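PDB 3ZS6: periplasmic oligopeptide-binding protein from Burkholderia pseudomallei, which binds oligopeptides in the periplasm and probably delivers them to an ABC transporter for uptake into the cell. Local coordinates for residues N218-L223 with F242-K247; P255-A260 with G299-Y304; E289-K294 with V470-Y475; V364-A369 with A380-V385; K388-Q393 with Q400-G405. One frame throughout, in Å; residues are numbered along the deposited sequence. Where two conformers were deposited one is given.

Interaction 1: N218-L223 with F242-K247; sequences NDETAL and FGQISK
Glu220 and Leu223 are the residues through which helix 219-227 meets Gln244 and Ile245 of helix 242-249. The first segment starts with Asn218 at the N-cap, where OD1 accepts from Thr221 N at 2.9 Å, in the plane of its own carbonyl and on a lone pair; this bond caps the first turn of the helix. Asp219 follows, its backbone N hydrogen-bonded to OD1 of Asp359. At Glu220 the carboxylate swings round to within 4.4 Å of Gln244, OE2 to NE2, a loose approach. Leu223 has the largest share of the contact. With CG anti to the backbone N (chi1 179°), it sends CD2 out to meet CD1 of Ile245 at 4.2 Å, the two side chains reaching for each other tip to tip. The same CD2 lies 4.3 Å from NE2 of Gln244, whose amide borders this apolar meeting on its exposed flank. Pro238 and Leu480 pack against both Leu223 and Ile245. The short axes run almost parallel, 12° apart, but stay 13.7 Å from each other, so this is a pair of parallel helices, the first of them N-capped, joined at their side-chain ends rather than closely packed.

Interaction 2: P255-A260 with G299-Y304; sequences PGLQLA and GEVPMY
OE1 of Glu300 is gripped twice, by the hydroxyl OG1 of Thr296 and by the backbone N of Ala298, so the carboxylate is tied back to the chain that leads out of helix 288-296. The CB of Glu300 points away from strand 253-258, and it is the backbone of this residue that faces Leu257, with CA 4.4 Å from Leu257 CD2. Leu257 provides the whole of the 255-260 side of the close contact. Its CG stands beside the backbone N and anti to the carbonyl carbon (chi1 -65°), an arrangement that spreads the two methyls over different partners. CD2 rests on the backbone of Gly299, 3.5 Å from the carbonyl O. CD1 meets CG2 of Val301 at 3.9 Å, the two side chains crossing at about a right angle. Gly299 has a positive phi of 89°, a backbone shape suited to glycine. Beyond Leu257 the chain bends through an inverse gamma turn centred on Leu259. Strands 253-258 and 301-302 both pair antiparallel with strand 470-480. OE1 of Glu300 is therefore held by its own part of the chain, while the link between the segments consists of van der Waals packing: one leucine lies over a glycine carbonyl and against an exposed valine at the surface.

Interaction 3: E289-K294 with V470-Y475; sequences EILTSK and VPLFQY
A classic beta bulge, in which Leu472 and Phe473 both face Tyr262, marks the place where strand 470-480 receives Leu291 and Thr292 of helix 288-296. CD2 of Leu291 comes in at the edge of the Phe473 ring, in its plane, 3.8 Å from CD2 and 3.9 Å from CE2 of that ring, and the two side chains cross at about a right angle. The same methyl also reaches Leu472 CB at 4.2 Å. One residue on, CG2 of Thr292 lies 3.8 Å from Phe473 CB, the side chains sliding past each other in opposite directions. With OG1 of Thr292 between the backbone N and the carbonyl carbon (chi1 53°), the methyl is left to the phenylalanine while the hydroxyl bonds back to the carbonyl O of Arg288. A wider, pi-type turn occupies 291-294. Helix and strand run 28° apart in direction, with their short axes 9.0 Å from each other. Phe473 stacks on Tyr262 of strand 260-266, while Phe367 of helix 359-376 packs against Leu291 and Val364 of that helix against Leu472.

Interaction 4: V364-A369 with A380-V385; sequences VALFAA and AKLENV
Ala369 and Ala380 form the closely approached end of this contact, their CA atoms 5.3 Å apart. CB of Ala369 sits 3.9 Å from the carbonyl O of Ala380 and equally near CD1 of Leu382, so a single methyl fills the angle between strand backbone and leucine. Leu382 then forks over the helix: CD1 rests against Ala369, while CD2 lies 3.8 Å from CB of Ala365, a buried residue. Small residues one turn apart on the helix thus let the strand come near, the short axes running antiparallel at 8.8 Å. The pair belongs to a beta-alpha-beta unit, in which helix 359-376 makes the crossover between the parallel, neighbouring strands 350-356 and 379-385; Leu353 of the first strand touches both Ala365 and Leu382. On the solvent side a single exposed leucine, Leu366, closes the contact, with about half as much of its surface covered as Ala369. Its CB points away from the strand, yet with CG beside the backbone N (chi1 -78°) the chain bends back; the two leucine side chains cross at about a right angle, CD2 of Leu366 lying 3.7 Å from CD2 of Leu382. Where the segments converge, a water bridges the backbones, donating to the carbonyl O of Ala369 at 2.7 Å and accepting from Ala380 N at 2.8 Å.

Interaction 5: K388-Q393 with Q400-G405; sequences KVLMKQ and QIARDG
Helix 387-395 lies over strand 401-407, with Leu390 and Ala402 the nearest pair of residues at 8.1 Å between CA atoms. Leu390 bridges that gap alone from the helix. Its CG stands anti to the backbone N (chi1 -179°), which aims both methyls at the strand: CD1 meets CB of Ala402 at 4.2 Å, and CD2 settles 3.5 Å from the carbonyl O of Arg403. That oxygen also accepts a hydrogen bond from Arg394 NH1, so a buried carbonyl has an apolar neighbour and a polar partner together. The guanidinium of Arg403 serves the binding site: NH1 makes a salt bridge with the backbone of the bound peptide, and NH2 is hydrogen-bonded to Asn356 OD1. Next along, Asp404 OD1 accepts from Gly405 N through its anti lone pair, at a rather short 2.6 Å. Gly405 makes backbone hydrogen bonds with the peptide, and the side chain of Asp404 packs on it. Strand 401-407 runs between strand 350-356, parallel to it, and strand 260-266, antiparallel; Leu390 also touches Thr354 and Asn356, so the helix covers two adjoining strands.

How the interactions relate
Interactions 3 and 5 are buried, interactions 2 and 4 lie at the surface, and interaction 1 is partly buried and touches none of the others. Interactions 2 to 5 all reach one mixed sheet. The strands of interaction 2 pair with strand 470-480 of interaction 3: Gln474 NE2 donates to Gln258 O at 2.7 Å, and the backbone N of Gln474 probably bonds to Val301 O. Interactions 3 and 4 touch through helix 359-376, whereas Val385 of interaction 4 packs on Leu390 of interaction 5. Apolar packing prevails across all five contacts; the water bridge is peculiar to interaction 4, and peptide-binding polar groups mark interaction 5, with Tyr475 of interaction 3 also packing on the peptide.

Interaction 1: N218-L223 with F242-K247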
# COMPACT_ATOMS: atom_id res chain seq x y z
N ASN A 218 -16.98 -8.45 3.19
CA ASN A 218 -17.18 -9.13 4.45
C ASN A 218 -16.35 -10.42 4.55
O ASN A 218 -16.54 -11.34 3.75
CB ASN A 218 -18.66 -9.44 4.62
CG ASN A 218 -18.99 -10.04 5.97
OD1 ASN A 218 -18.80 -11.24 6.19
ND2 ASN A 218 -19.50 -9.21 6.88
N ASP A 219 -15.44 -10.48 5.51
CA ASP A 219 -14.53 -11.63 5.62
C ASP A 219 -15.26 -12.94 5.93
O ASP A 219 -14.83 -14.01 5.51
CB ASP A 219 -13.45 -11.35 6.67
CG ASP A 219 -12.52 -10.21 6.26
OD1 ASP A 219 -11.94 -10.28 5.16
OD2 ASP A 219 -12.37 -9.25 7.05
N GLU A 220 -16.37 -12.85 6.65
CA GLU A 220 -17.16 -14.04 6.95
C GLU A 220 -17.79 -14.64 5.70
O GLU A 220 -17.78 -15.86 5.52
CB GLU A 220 -18.23 -13.75 8.00
CG GLU A 220 -17.82 -14.11 9.43
CD GLU A 220 -17.70 -15.62 9.64
OE1 GLU A 220 -18.16 -16.39 8.77
OE2 GLU A 220 -17.15 -16.02 10.69
N THR A 221 -18.33 -13.79 4.85
CA THR A 221 -18.88 -14.22 3.57
C THR A 221 -17.77 -14.83 2.71
O THR A 221 -17.98 -15.84 2.04
CB THR A 221 -19.51 -13.03 2.81
OG1 THR A 221 -20.69 -12.59 3.50
CG2 THR A 221 -19.87 -13.43 1.39
N ALA A 222 -16.60 -14.20 2.73
CA ALA A 222 -15.43 -14.74 2.02
C ALA A 222 -15.09 -16.14 2.51
O ALA A 222 -14.77 -17.03 1.72
CB ALA A 222 -14.22 -13.82 2.20
N LEU A 223 -15.18 -16.33 3.83
CA LEU A 223 -14.88 -17.62 4.45
C LEU A 223 -15.86 -18.69 3.99
O LEU A 223 -15.47 -19.81 3.66
CB LEU A 223 -14.90 -17.49 5.98
CG LEU A 223 -14.62 -18.74 6.83
CD1 LEU A 223 -13.28 -19.35 6.46
CD2 LEU A 223 -14.67 -18.40 8.32
N PHE A 242 -9.22 -16.83 14.22
CA PHE A 242 -8.00 -17.63 14.09
C PHE A 242 -8.12 -19.03 14.69
O PHE A 242 -7.73 -20.01 14.06
CB PHE A 242 -6.79 -16.91 14.70
CG PHE A 242 -5.49 -17.64 14.48
CD1 PHE A 242 -5.11 -18.67 15.32
CD2 PHE A 242 -4.66 -17.30 13.42
CE1 PHE A 242 -3.92 -19.34 15.12
CE2 PHE A 242 -3.47 -17.97 13.21
CZ PHE A 242 -3.09 -18.99 14.06
N GLY A 243 -8.66 -19.11 15.90
CA GLY A 243 -8.77 -20.38 16.62
C GLY A 243 -9.54 -21.47 15.89
O GLY A 243 -9.03 -22.58 15.69
N GLN A 244 -10.77 -21.17 15.50
CA GLN A 244 -11.62 -22.15 14.85
C GLN A 244 -11.13 -22.42 13.44
O GLN A 244 -11.19 -23.55 12.96
CB GLN A 244 -13.08 -21.68 14.80
CG GLN A 244 -13.33 -20.57 13.79
CD GLN A 244 -14.80 -20.43 13.41
OE1 GLN A 244 -15.66 -21.13 13.95
NE2 GLN A 244 -15.09 -19.52 12.48
N ILE A 245 -10.64 -21.38 12.78
CA ILE A 245 -10.16 -21.51 11.41
C ILE A 245 -8.92 -22.39 11.33
O ILE A 245 -8.81 -23.23 10.43
CB ILE A 245 -9.85 -20.14 10.81
CG1 ILE A 245 -11.15 -19.35 10.63
CG2 ILE A 245 -9.12 -20.29 9.49
CD1 ILE A 245 -10.96 -17.95 10.13
N SER A 246 -8.01 -22.20 12.27
CA SER A 246 -6.79 -22.99 12.32
C SER A 246 -7.12 -24.47 12.48
O SER A 246 -6.49 -25.34 11.86
CB SER A 246 -5.92 -22.51 13.49
OG SER A 246 -4.78 -23.34 13.64
N LYS A 247 -8.11 -24.76 13.32
CA LYS A 247 -8.48 -26.13 13.61
C LYS A 247 -9.10 -26.78 12.39
O LYS A 247 -8.82 -27.94 12.07
CB LYS A 247 -9.47 -26.18 14.78
CG LYS A 247 -9.95 -27.56 15.14
CD LYS A 247 -11.32 -27.50 15.81
CE LYS A 247 -11.36 -26.40 16.86
NZ LYS A 247 -12.75 -25.88 17.08

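Interaction 2: P255-A260 with G299-Y304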
# COMPACT_ATOMS: atom_id res chain seq x y z
N PRO A 255 0.35 -18.21 7.68
CA PRO A 255 0.57 -17.26 8.78
C PRO A 255 1.76 -16.34 8.54
O PRO A 255 2.65 -16.67 7.75
CB PRO A 255 0.90 -18.18 9.94
CG PRO A 255 1.72 -19.27 9.27
CD PRO A 255 1.11 -19.45 7.88
N GLY A 256 1.77 -15.22 9.25
CA GLY A 256 2.91 -14.32 9.31
C GLY A 256 2.48 -12.88 9.55
O GLY A 256 1.29 -12.56 9.53
N LEU A 257 3.45 -12.00 9.77
CA LEU A 257 3.20 -10.57 9.84
C LEU A 257 3.64 -9.92 8.53
O LEU A 257 4.49 -10.46 7.81
CB LEU A 257 3.95 -9.94 11.01
CG LEU A 257 3.55 -10.37 12.43
CD1 LEU A 257 4.63 -9.96 13.42
CD2 LEU A 257 2.19 -9.78 12.82
N GLN A 258 3.05 -8.78 8.21
CA GLN A 258 3.41 -8.06 6.99
C GLN A 258 4.15 -6.77 7.32
O GLN A 258 4.10 -6.31 8.46
CB GLN A 258 2.17 -7.76 6.16
CG GLN A 258 1.81 -8.89 5.20
CD GLN A 258 0.36 -8.85 4.76
OE1 GLN A 258 -0.45 -8.12 5.33
NE2 GLN A 258 0.02 -9.65 3.76
N LEU A 259 4.84 -6.20 6.33
CA LEU A 259 5.43 -4.87 6.48
C LEU A 259 4.33 -3.86 6.19
O LEU A 259 4.29 -3.24 5.13
CB LEU A 259 6.62 -4.67 5.53
CG LEU A 259 7.92 -5.41 5.87
CD1 LEU A 259 8.98 -5.21 4.77
CD2 LEU A 259 8.46 -4.97 7.24
N ALA A 260 3.41 -3.72 7.14
CA ALA A 260 2.21 -2.93 6.92
C ALA A 260 1.64 -2.49 8.26
O ALA A 260 1.69 -3.25 9.23
CB ALA A 260 1.18 -3.76 6.12
N GLY A 299 -2.59 -12.46 15.67
CA GLY A 299 -1.17 -12.23 15.86
C GLY A 299 -0.70 -10.79 15.68
O GLY A 299 0.50 -10.51 15.76
N GLU A 300 -1.64 -9.87 15.44
CA GLU A 300 -1.28 -8.47 15.25
C GLU A 300 -0.48 -7.93 16.44
O GLU A 300 -0.77 -8.25 17.58
CB GLU A 300 -2.54 -7.61 15.03
CG GLU A 300 -3.24 -7.87 13.71
CD GLU A 300 -4.27 -8.98 13.78
OE1 GLU A 300 -4.40 -9.61 14.86
OE2 GLU A 300 -4.95 -9.22 12.76
N VAL A 301 0.51 -7.09 16.15
CA VAL A 301 1.39 -6.55 17.19
C VAL A 301 1.12 -5.06 17.45
O VAL A 301 1.14 -4.26 16.52
CB VAL A 301 2.88 -6.74 16.80
CG1 VAL A 301 3.79 -6.08 17.84
CG2 VAL A 301 3.21 -8.22 16.65
N PRO A 302 0.89 -4.68 18.71
CA PRO A 302 0.64 -3.26 19.00
C PRO A 302 1.71 -2.36 18.37
O PRO A 302 2.89 -2.70 18.38
CB PRO A 302 0.70 -3.20 20.53
CG PRO A 302 0.20 -4.57 20.95
CD PRO A 302 0.81 -5.51 19.93
N MET A 303 1.27 -1.24 17.79
CA MET A 303 2.20 -0.27 17.21
C MET A 303 1.88 1.15 17.66
O MET A 303 0.72 1.49 17.89
CB MET A 303 2.20 -0.35 15.68
CG MET A 303 2.97 -1.55 15.12
SD MET A 303 3.09 -1.56 13.31
CE MET A 303 4.15 -0.14 13.00
N TYR A 304 2.92 1.97 17.77
CA TYR A 304 2.79 3.35 18.24
C TYR A 304 3.29 4.36 17.20
O TYR A 304 3.03 5.55 17.31
CB TYR A 304 3.55 3.52 19.56
CG TYR A 304 3.06 2.53 20.58
CD1 TYR A 304 1.94 2.80 21.35
CD2 TYR A 304 3.69 1.30 20.74
CE1 TYR A 304 1.46 1.89 22.27
CE2 TYR A 304 3.22 0.38 21.66
CZ TYR A 304 2.11 0.68 22.42
OH TYR A 304 1.63 -0.23 23.32

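Interaction 3: E289-K294 with V470-Y475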
# COMPACT_ATOMS: atom_id res chain seq x y z
N GLU A 289 -3.20 -3.58 23.46
CA GLU A 289 -2.97 -4.94 23.94
C GLU A 289 -4.29 -5.71 23.91
O GLU A 289 -4.36 -6.81 23.38
CB GLU A 289 -2.37 -4.92 25.35
CG GLU A 289 -1.27 -5.94 25.55
CD GLU A 289 -1.74 -7.36 25.30
OE1 GLU A 289 -2.90 -7.68 25.62
OE2 GLU A 289 -0.94 -8.17 24.77
N ILE A 290 -5.33 -5.10 24.47
CA ILE A 290 -6.67 -5.67 24.43
C ILE A 290 -7.19 -5.77 23.00
O ILE A 290 -7.80 -6.77 22.61
CB ILE A 290 -7.65 -4.83 25.28
CG1 ILE A 290 -7.28 -4.93 26.77
CG2 ILE A 290 -9.08 -5.30 25.07
CD1 ILE A 290 -8.08 -3.99 27.65
N LEU A 291 -6.95 -4.72 22.21
CA LEU A 291 -7.35 -4.69 20.82
C LEU A 291 -6.85 -5.93 20.08
O LEU A 291 -7.61 -6.63 19.42
CB LEU A 291 -6.84 -3.41 20.13
CG LEU A 291 -7.12 -3.28 18.63
CD1 LEU A 291 -8.60 -3.53 18.31
CD2 LEU A 291 -6.68 -1.91 18.10
N THR A 292 -5.55 -6.21 20.22
CA THR A 292 -4.94 -7.30 19.47
C THR A 292 -5.21 -8.69 20.07
O THR A 292 -5.49 -9.64 19.33
CB THR A 292 -3.42 -7.10 19.30
OG1 THR A 292 -2.82 -6.87 20.58
CG2 THR A 292 -3.15 -5.90 18.39
N SER A 293 -5.17 -8.80 21.39
CA SER A 293 -5.32 -10.10 22.03
C SER A 293 -6.77 -10.57 22.07
O SER A 293 -7.05 -11.77 22.02
CB SER A 293 -4.74 -10.09 23.45
OG SER A 293 -5.50 -9.26 24.31
N LYS A 294 -7.70 -9.62 22.15
CA LYS A 294 -9.11 -9.96 22.34
C LYS A 294 -10.03 -9.69 21.15
O LYS A 294 -11.08 -10.31 21.02
CB LYS A 294 -9.67 -9.22 23.56
CG LYS A 294 -8.96 -9.55 24.87
CD LYS A 294 -9.65 -8.87 26.04
CE LYS A 294 -8.90 -9.08 27.35
NZ LYS A 294 -9.48 -8.27 28.46
N VAL A 470 -2.79 7.97 14.26
CA VAL A 470 -2.81 7.06 15.40
C VAL A 470 -2.56 5.61 15.00
O VAL A 470 -3.50 4.88 14.67
CB VAL A 470 -4.17 7.12 16.15
CG1 VAL A 470 -4.14 6.21 17.37
CG2 VAL A 470 -4.51 8.56 16.53
N PRO A 471 -1.29 5.19 15.04
CA PRO A 471 -0.95 3.80 14.75
C PRO A 471 -1.59 2.87 15.77
O PRO A 471 -1.61 3.19 16.96
CB PRO A 471 0.58 3.77 14.91
CG PRO A 471 0.99 5.19 14.59
CD PRO A 471 -0.09 6.03 15.21
N LEU A 472 -2.08 1.72 15.31
CA LEU A 472 -2.76 0.76 16.18
C LEU A 472 -2.01 -0.57 16.28
O LEU A 472 -1.72 -1.03 17.38
CB LEU A 472 -4.20 0.51 15.70
CG LEU A 472 -5.14 1.72 15.80
CD1 LEU A 472 -6.52 1.38 15.25
CD2 LEU A 472 -5.22 2.21 17.25
N PHE A 473 -1.72 -1.20 15.14
CA PHE A 473 -0.99 -2.45 15.16
C PHE A 473 -0.40 -2.79 13.80
O PHE A 473 -0.72 -2.17 12.78
CB PHE A 473 -1.89 -3.60 15.65
CG PHE A 473 -3.17 -3.74 14.88
CD1 PHE A 473 -3.19 -4.38 13.66
CD2 PHE A 473 -4.36 -3.22 15.39
CE1 PHE A 473 -4.37 -4.51 12.94
CE2 PHE A 473 -5.54 -3.34 14.68
CZ PHE A 473 -5.55 -3.98 13.44
N GLN A 474 0.49 -3.78 13.81
CA GLN A 474 1.08 -4.28 12.58
C GLN A 474 0.13 -5.30 11.97
O GLN A 474 -0.34 -6.20 12.66
CB GLN A 474 2.43 -4.93 12.87
CG GLN A 474 3.15 -5.45 11.62
CD GLN A 474 4.55 -5.96 11.94
OE1 GLN A 474 4.99 -5.89 13.09
NE2 GLN A 474 5.24 -6.46 10.93
N TYR A 475 -0.16 -5.15 10.68
CA TYR A 475 -1.02 -6.10 9.97
C TYR A 475 -0.51 -7.54 10.08
O TYR A 475 0.69 -7.79 10.02
CB TYR A 475 -1.12 -5.76 8.48
CG TYR A 475 -2.19 -4.76 8.12
CD1 TYR A 475 -1.91 -3.40 8.09
CD2 TYR A 475 -3.48 -5.18 7.78
CE1 TYR A 475 -2.88 -2.48 7.74
CE2 TYR A 475 -4.46 -4.26 7.43
CZ TYR A 475 -4.15 -2.91 7.41
OH TYR A 475 -5.12 -1.99 7.07

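Interaction 4: V364-A369 with A380-V385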
# COMPACT_ATOMS: atom_id res chain seq x y z
N VAL A 364 -13.02 -2.89 15.26
CA VAL A 364 -11.97 -2.00 15.73
C VAL A 364 -12.55 -0.61 16.04
O VAL A 364 -12.22 -0.01 17.06
CB VAL A 364 -10.82 -1.90 14.71
CG1 VAL A 364 -9.74 -0.96 15.21
CG2 VAL A 364 -10.23 -3.29 14.45
N ALA A 365 -13.41 -0.11 15.16
CA ALA A 365 -14.02 1.20 15.34
C ALA A 365 -14.92 1.28 16.59
O ALA A 365 -14.88 2.26 17.33
CB ALA A 365 -14.80 1.59 14.10
N LEU A 366 -15.73 0.25 16.81
CA LEU A 366 -16.57 0.18 18.00
C LEU A 366 -15.70 0.21 19.26
O LEU A 366 -16.07 0.82 20.27
CB LEU A 366 -17.45 -1.08 17.98
CG LEU A 366 -18.68 -0.99 17.08
CD1 LEU A 366 -19.29 -2.37 16.79
CD2 LEU A 366 -19.72 -0.04 17.67
N PHE A 367 -14.56 -0.47 19.20
CA PHE A 367 -13.63 -0.48 20.32
C PHE A 367 -13.08 0.92 20.59
O PHE A 367 -13.10 1.39 21.73
CB PHE A 367 -12.48 -1.47 20.08
CG PHE A 367 -11.48 -1.52 21.20
CD1 PHE A 367 -11.83 -2.07 22.42
CD2 PHE A 367 -10.20 -1.01 21.03
CE1 PHE A 367 -10.92 -2.12 23.46
CE2 PHE A 367 -9.28 -1.06 22.07
CZ PHE A 367 -9.64 -1.61 23.28
N ALA A 368 -12.57 1.57 19.55
CA ALA A 368 -12.06 2.94 19.69
C ALA A 368 -13.10 3.89 20.26
O ALA A 368 -12.83 4.66 21.19
CB ALA A 368 -11.54 3.46 18.35
N ALA A 369 -14.31 3.84 19.70
CA ALA A 369 -15.39 4.68 20.18
C ALA A 369 -15.63 4.50 21.69
O ALA A 369 -15.74 5.48 22.42
CB ALA A 369 -16.67 4.39 19.39
N ALA A 380 -17.24 9.60 19.41
CA ALA A 380 -16.94 9.29 18.01
C ALA A 380 -18.11 8.56 17.39
O ALA A 380 -18.42 7.43 17.77
CB ALA A 380 -15.66 8.46 17.91
N LYS A 381 -18.76 9.19 16.42
CA LYS A 381 -19.90 8.59 15.72
C LYS A 381 -19.41 7.79 14.52
O LYS A 381 -18.68 8.30 13.67
CB LYS A 381 -20.89 9.67 15.28
CG LYS A 381 -21.45 10.50 16.45
CD LYS A 381 -22.46 11.54 15.98
CE LYS A 381 -23.12 12.23 17.18
NZ LYS A 381 -24.00 13.38 16.80
N LEU A 382 -19.83 6.52 14.44
CA LEU A 382 -19.35 5.62 13.40
C LEU A 382 -20.11 5.81 12.09
O LEU A 382 -21.32 6.04 12.09
CB LEU A 382 -19.44 4.16 13.84
CG LEU A 382 -18.20 3.56 14.50
CD1 LEU A 382 -17.75 4.40 15.68
CD2 LEU A 382 -18.45 2.12 14.92
N GLU A 383 -19.38 5.70 10.99
CA GLU A 383 -19.95 5.84 9.66
C GLU A 383 -19.17 4.92 8.73
O GLU A 383 -17.93 4.93 8.74
CB GLU A 383 -19.87 7.31 9.23
CG GLU A 383 -19.91 7.56 7.74
CD GLU A 383 -19.81 9.05 7.41
OE1 GLU A 383 -20.78 9.79 7.71
OE2 GLU A 383 -18.76 9.49 6.87
N ASN A 384 -19.88 4.10 7.95
CA ASN A 384 -19.22 3.16 7.05
C ASN A 384 -19.46 3.53 5.60
O ASN A 384 -20.58 3.87 5.23
CB ASN A 384 -19.66 1.72 7.34
CG ASN A 384 -21.13 1.47 7.02
OD1 ASN A 384 -22.02 2.02 7.67
ND2 ASN A 384 -21.39 0.64 6.02
N VAL A 385 -18.41 3.48 4.79
CA VAL A 385 -18.52 3.75 3.36
C VAL A 385 -17.73 2.74 2.54
O VAL A 385 -16.92 1.98 3.09
CB VAL A 385 -17.98 5.15 2.99
CG1 VAL A 385 -18.76 6.24 3.71
CG2 VAL A 385 -16.49 5.24 3.30
O HOH W 1 -16.88 7.71 21.44

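Interaction 5: K388-Q393 with Q400-G405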
# COMPACT_ATOMS: atom_id res chain seq x y z
N LYS A 388 -13.38 2.86 -1.97
CA LYS A 388 -13.03 3.88 -2.97
C LYS A 388 -13.44 5.27 -2.51
O LYS A 388 -12.73 6.24 -2.75
CB LYS A 388 -13.71 3.59 -4.31
CG LYS A 388 -12.96 2.63 -5.21
CD LYS A 388 -13.89 2.02 -6.26
CE LYS A 388 -14.65 3.09 -7.03
NZ LYS A 388 -15.58 2.50 -8.04
N VAL A 389 -14.61 5.35 -1.89
CA VAL A 389 -15.11 6.60 -1.36
C VAL A 389 -14.26 7.06 -0.18
O VAL A 389 -13.91 8.23 -0.06
CB VAL A 389 -16.59 6.47 -0.94
CG1 VAL A 389 -17.03 7.66 -0.06
CG2 VAL A 389 -17.48 6.35 -2.17
N LEU A 390 -13.94 6.12 0.70
CA LEU A 390 -13.10 6.44 1.85
C LEU A 390 -11.78 7.04 1.38
O LEU A 390 -11.35 8.07 1.90
CB LEU A 390 -12.83 5.19 2.69
CG LEU A 390 -11.97 5.43 3.95
CD1 LEU A 390 -12.66 6.46 4.84
CD2 LEU A 390 -11.73 4.13 4.69
N MET A 391 -11.15 6.41 0.39
CA MET A 391 -9.88 6.91 -0.13
C MET A 391 -10.01 8.36 -0.59
O MET A 391 -9.16 9.19 -0.26
CB MET A 391 -9.33 6.03 -1.26
CG MET A 391 -8.36 4.95 -0.78
SD MET A 391 -7.47 4.11 -2.12
CE MET A 391 -8.79 3.86 -3.30
N LYS A 392 -11.05 8.66 -1.36
CA LYS A 392 -11.29 10.01 -1.85
C LYS A 392 -11.54 10.97 -0.70
O LYS A 392 -11.00 12.08 -0.67
CB LYS A 392 -12.46 10.04 -2.83
CG LYS A 392 -12.20 9.29 -4.12
CD LYS A 392 -13.39 9.35 -5.07
CE LYS A 392 -13.12 8.57 -6.35
NZ LYS A 392 -14.26 8.67 -7.31
N GLN A 393 -12.36 10.55 0.26
CA GLN A 393 -12.65 11.42 1.40
C GLN A 393 -11.40 11.79 2.19
O GLN A 393 -11.25 12.93 2.63
CB GLN A 393 -13.71 10.81 2.31
CG GLN A 393 -15.12 10.91 1.73
CD GLN A 393 -16.16 10.25 2.62
OE1 GLN A 393 -15.83 9.43 3.47
NE2 GLN A 393 -17.42 10.62 2.44
N GLN A 400 -12.91 13.16 9.55
CA GLN A 400 -12.15 13.69 10.69
C GLN A 400 -11.20 12.64 11.25
O GLN A 400 -10.00 12.87 11.37
CB GLN A 400 -13.10 14.16 11.79
CG GLN A 400 -13.93 15.37 11.42
CD GLN A 400 -14.84 15.81 12.55
OE1 GLN A 400 -15.73 15.06 12.97
NE2 GLN A 400 -14.61 17.01 13.06
N ILE A 401 -11.75 11.50 11.62
CA ILE A 401 -10.97 10.35 12.03
C ILE A 401 -11.39 9.24 11.08
O ILE A 401 -12.58 9.05 10.85
CB ILE A 401 -11.29 9.92 13.47
CG1 ILE A 401 -11.13 11.11 14.43
CG2 ILE A 401 -10.42 8.75 13.88
CD1 ILE A 401 -11.40 10.77 15.90
N ALA A 402 -10.42 8.53 10.51
CA ALA A 402 -10.74 7.54 9.48
C ALA A 402 -9.85 6.30 9.57
O ALA A 402 -8.67 6.40 9.89
CB ALA A 402 -10.66 8.17 8.09
N ARG A 403 -10.44 5.14 9.30
CA ARG A 403 -9.69 3.90 9.20
C ARG A 403 -8.68 4.05 8.05
O ARG A 403 -9.04 4.48 6.94
CB ARG A 403 -10.64 2.73 8.95
CG ARG A 403 -10.10 1.36 9.41
CD ARG A 403 -8.89 0.94 8.58
NE ARG A 403 -9.26 0.71 7.19
CZ ARG A 403 -8.41 0.37 6.22
NH1 ARG A 403 -7.11 0.24 6.48
NH2 ARG A 403 -8.86 0.17 4.98
N ASP A 404 -7.43 3.72 8.31
CA ASP A 404 -6.39 3.79 7.28
C ASP A 404 -5.40 2.64 7.49
O ASP A 404 -5.56 1.84 8.41
CB ASP A 404 -5.67 5.14 7.30
CG ASP A 404 -5.17 5.57 5.92
OD1 ASP A 404 -4.74 4.71 5.12
OD2 ASP A 404 -5.20 6.79 5.63
N GLY A 405 -4.38 2.58 6.65
CA GLY A 405 -3.40 1.50 6.70
C GLY A 405 -2.50 1.57 5.48
O GLY A 405 -2.95 1.89 4.38